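Local atomic coordinates of succinate-semialdehyde dehydrogenase (PDB entry 4OGD), a protein that oxidises succinic semialdehyde to succinate with NADP+ as cofactor, as a member of the aldehyde dehydrogenase family. Residues E46-K49 and A50-H53. Numbering follows the deposited sequence.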
ATOM      1  N   GLU A  46       6.364  26.573  -2.789  1.00 13.63           N
ATOM      2  CA  GLU A  46       5.895  27.723  -2.008  1.00 14.37           C
ATOM      3  C   GLU A  46       4.541  28.247  -2.502  1.00 12.71           C
ATOM      4  O   GLU A  46       3.694  28.637  -1.696  1.00 13.48           O
ATOM      5  CB  GLU A  46       6.945  28.843  -1.985  1.00 14.59           C
ATOM      6  CG  GLU A  46       8.186  28.499  -1.163  1.00 15.61           C
ATOM      7  CD  GLU A  46       7.860  28.189   0.292  1.00 18.47           C
ATOM      8  OE1 GLU A  46       6.962  28.845   0.857  1.00 25.87           O
ATOM      9  OE2 GLU A  46       8.510  27.297   0.874  1.00 27.29           O
ATOM     10  N   GLU A  47       4.330  28.246  -3.818  1.00 10.58           N
ATOM     11  CA  GLU A  47       3.037  28.628  -4.365  1.00 11.33           C
ATOM     12  C   GLU A  47       1.942  27.683  -3.883  1.00 10.24           C
ATOM     13  O   GLU A  47       0.868  28.125  -3.475  1.00 11.44           O
ATOM     14  CB  GLU A  47       3.071  28.630  -5.890  1.00 11.66           C
ATOM     15  CG  GLU A  47       3.887  29.747  -6.495  1.00 16.13           C
ATOM     16  CD  GLU A  47       3.968  29.635  -8.000  1.00 19.53           C
ATOM     17  OE1 GLU A  47       3.741  28.525  -8.533  1.00 21.12           O
ATOM     18  OE2 GLU A  47       4.247  30.656  -8.656  1.00 28.07           O
ATOM     19  N   ARG A  48       2.206  26.382  -3.931  1.00 11.93           N
ATOM     20  CA  ARG A  48       1.189  25.429  -3.493  1.00  8.66           C
ATOM     21  C   ARG A  48       0.913  25.568  -1.998  1.00 10.42           C
ATOM     22  O   ARG A  48      -0.232  25.452  -1.569  1.00  9.85           O
ATOM     23  CB  ARG A  48       1.552  23.984  -3.869  1.00  8.33           C
ATOM     24  CG  ARG A  48       1.582  23.751  -5.369  1.00  9.56           C
ATOM     25  CD  ARG A  48       1.596  22.257  -5.742  1.00  8.13           C
ATOM     26  NE  ARG A  48       2.654  21.521  -5.063  1.00  8.76           N
ATOM     27  CZ  ARG A  48       3.905  21.442  -5.507  1.00  8.80           C
ATOM     28  NH1 ARG A  48       4.258  22.066  -6.633  1.00  9.98           N
ATOM     29  NH2 ARG A  48       4.808  20.755  -4.819  1.00  8.70           N
ATOM     30  N   LYS A  49       1.947  25.834  -1.204  1.00  8.69           N
ATOM     31  CA  LYS A  49       1.733  26.052   0.226  1.00  9.00           C
ATOM     32  C   LYS A  49       0.813  27.245   0.453  1.00  9.72           C
ATOM     33  O   LYS A  49      -0.125  27.175   1.246  1.00 10.17           O
ATOM     34  CB  LYS A  49       3.062  26.263   0.963  1.00 10.15           C
ATOM     35  CG  LYS A  49       3.859  24.974   1.140  1.00 10.13           C
ATOM     36  CD  LYS A  49       5.323  25.249   1.431  1.00 12.82           C
ATOM     37  CE  LYS A  49       5.508  26.062   2.695  1.00 16.83           C
ATOM     38  NZ  LYS A  49       6.961  26.227   3.026  1.00 18.51           N
ATOM     39  N   ALA A  50       1.085  28.340  -0.248  1.00 11.41           N
ATOM     40  CA  ALA A  50       0.270  29.541  -0.108  1.00 10.25           C
ATOM     41  C   ALA A  50      -1.152  29.299  -0.596  1.00 10.88           C
ATOM     42  O   ALA A  50      -2.114  29.784   0.002  1.00 11.60           O
ATOM     43  CB  ALA A  50       0.899  30.699  -0.873  1.00 12.64           C
ATOM     44  N   GLN A  51      -1.283  28.575  -1.700  1.00 10.11           N
ATOM     45  CA  GLN A  51      -2.600  28.277  -2.251  1.00  8.77           C
ATOM     46  C   GLN A  51      -3.423  27.400  -1.311  1.00 11.35           C
ATOM     47  O   GLN A  51      -4.627  27.599  -1.171  1.00  8.79           O
ATOM     48  CB  GLN A  51      -2.457  27.630  -3.633  1.00 10.96           C
ATOM     49  CG  GLN A  51      -1.990  28.615  -4.711  1.00 10.81           C
ATOM     50  CD  GLN A  51      -1.269  27.939  -5.852  1.00 10.99           C
ATOM     51  OE1 GLN A  51      -1.275  26.716  -5.962  1.00 10.66           O
ATOM     52  NE2 GLN A  51      -0.630  28.734  -6.712  1.00 13.13           N
ATOM     53  N   LEU A  52      -2.777  26.440  -0.656  1.00  9.73           N
ATOM     54  CA  LEU A  52      -3.480  25.591   0.308  1.00  8.50           C
ATOM     55  C   LEU A  52      -3.921  26.371   1.554  1.00  9.00           C
ATOM     56  O   LEU A  52      -5.016  26.169   2.071  1.00  8.67           O
ATOM     57  CB  LEU A  52      -2.628  24.369   0.685  1.00  8.54           C
ATOM     58  CG  LEU A  52      -3.329  23.277   1.492  1.00  7.82           C
ATOM     59  CD1 LEU A  52      -4.590  22.780   0.785  1.00  7.18           C
ATOM     60  CD2 LEU A  52      -2.364  22.123   1.758  1.00  6.22           C
ATOM     61  N   HIS A  53      -3.074  27.272   2.033  1.00  8.80           N
ATOM     62  CA  HIS A  53      -3.507  28.196   3.069  1.00  9.12           C
ATOM     63  C   HIS A  53      -4.707  29.033   2.608  1.00  9.37           C
ATOM     64  O   HIS A  53      -5.599  29.322   3.404  1.00  9.72           O
ATOM     65  CB  HIS A  53      -2.353  29.100   3.503  1.00  7.14           C
ATOM     66  CG  HIS A  53      -1.389  28.446   4.445  1.00  9.78           C
ATOM     67  ND1 HIS A  53      -1.790  27.840   5.615  1.00 10.64           N
ATOM     68  CD2 HIS A  53      -0.041  28.321   4.399  1.00 10.04           C
ATOM     69  CE1 HIS A  53      -0.731  27.371   6.253  1.00 10.56           C
ATOM     70  NE2 HIS A  53       0.343  27.650   5.536  1.00 11.74           N
TER
HETATM   71  O   HOH W   1       0.690  28.002  -9.260  1.00 16.26           O
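Glu-47 O, one turn back, sits over one face of the Gln-51 amide, 3.2 Å from CD, and the same oxygen accepts the backbone N-H of Gln-51 at 2.8 Å. At one end of the amide, NE2 comes to 3.8 Å from CB of Glu-47; at the other, OE1 lies 3.7 Å from CA of Arg-48. The Arg-48 guanidinium plane is turned 64° from the amide. The chain of Gln-51 leaves with CG anti to its carbonyl carbon (chi1 -71°) and runs on extended, which carries the amide back toward the start of the helix. There a water joins it to the carboxylate of Glu-47, donating to Glu-47 OE1 at 3.2 Å and accepting from NE2 of Gln-51 at 3.0 Å. Glu-47 OE1 is also hydrogen-bonded to His-44 ND1, so two partners restrain this exposed carboxylate. The imidazole of His-53 meets Lys-49 O obliquely, with CD2 3.4 Å away, while its ND1 is hydrogen-bonded to Asp-93 OD1. On the same flank, Lys-49 bends at chi3 (60°) and brings NZ to the syn side of Glu-46 OE2, a 2.9 Å salt bridge of i to i+3 spacing. A second bridge, to Asp-100, gives the ammonium two acidic partners, which probably stabilise its positive charge. Four i to i+4 backbone bonds, from Ala-50 N to Glu-46 O through His-53 N to Lys-49 O, run beneath these side chains as regular alpha-helix. In the fold, this turn near the start of helix 45-61 sets Lys-49 and His-53 against helix 78-103. Arg-48 reaches the end of helix 136-148, bonding to Ile-147 O and making a cation-pi contact with Trp-39 of helix 22-41, while Leu-52 packs between helices 78-103 and 136-148, against Ala-92 and Phe-142.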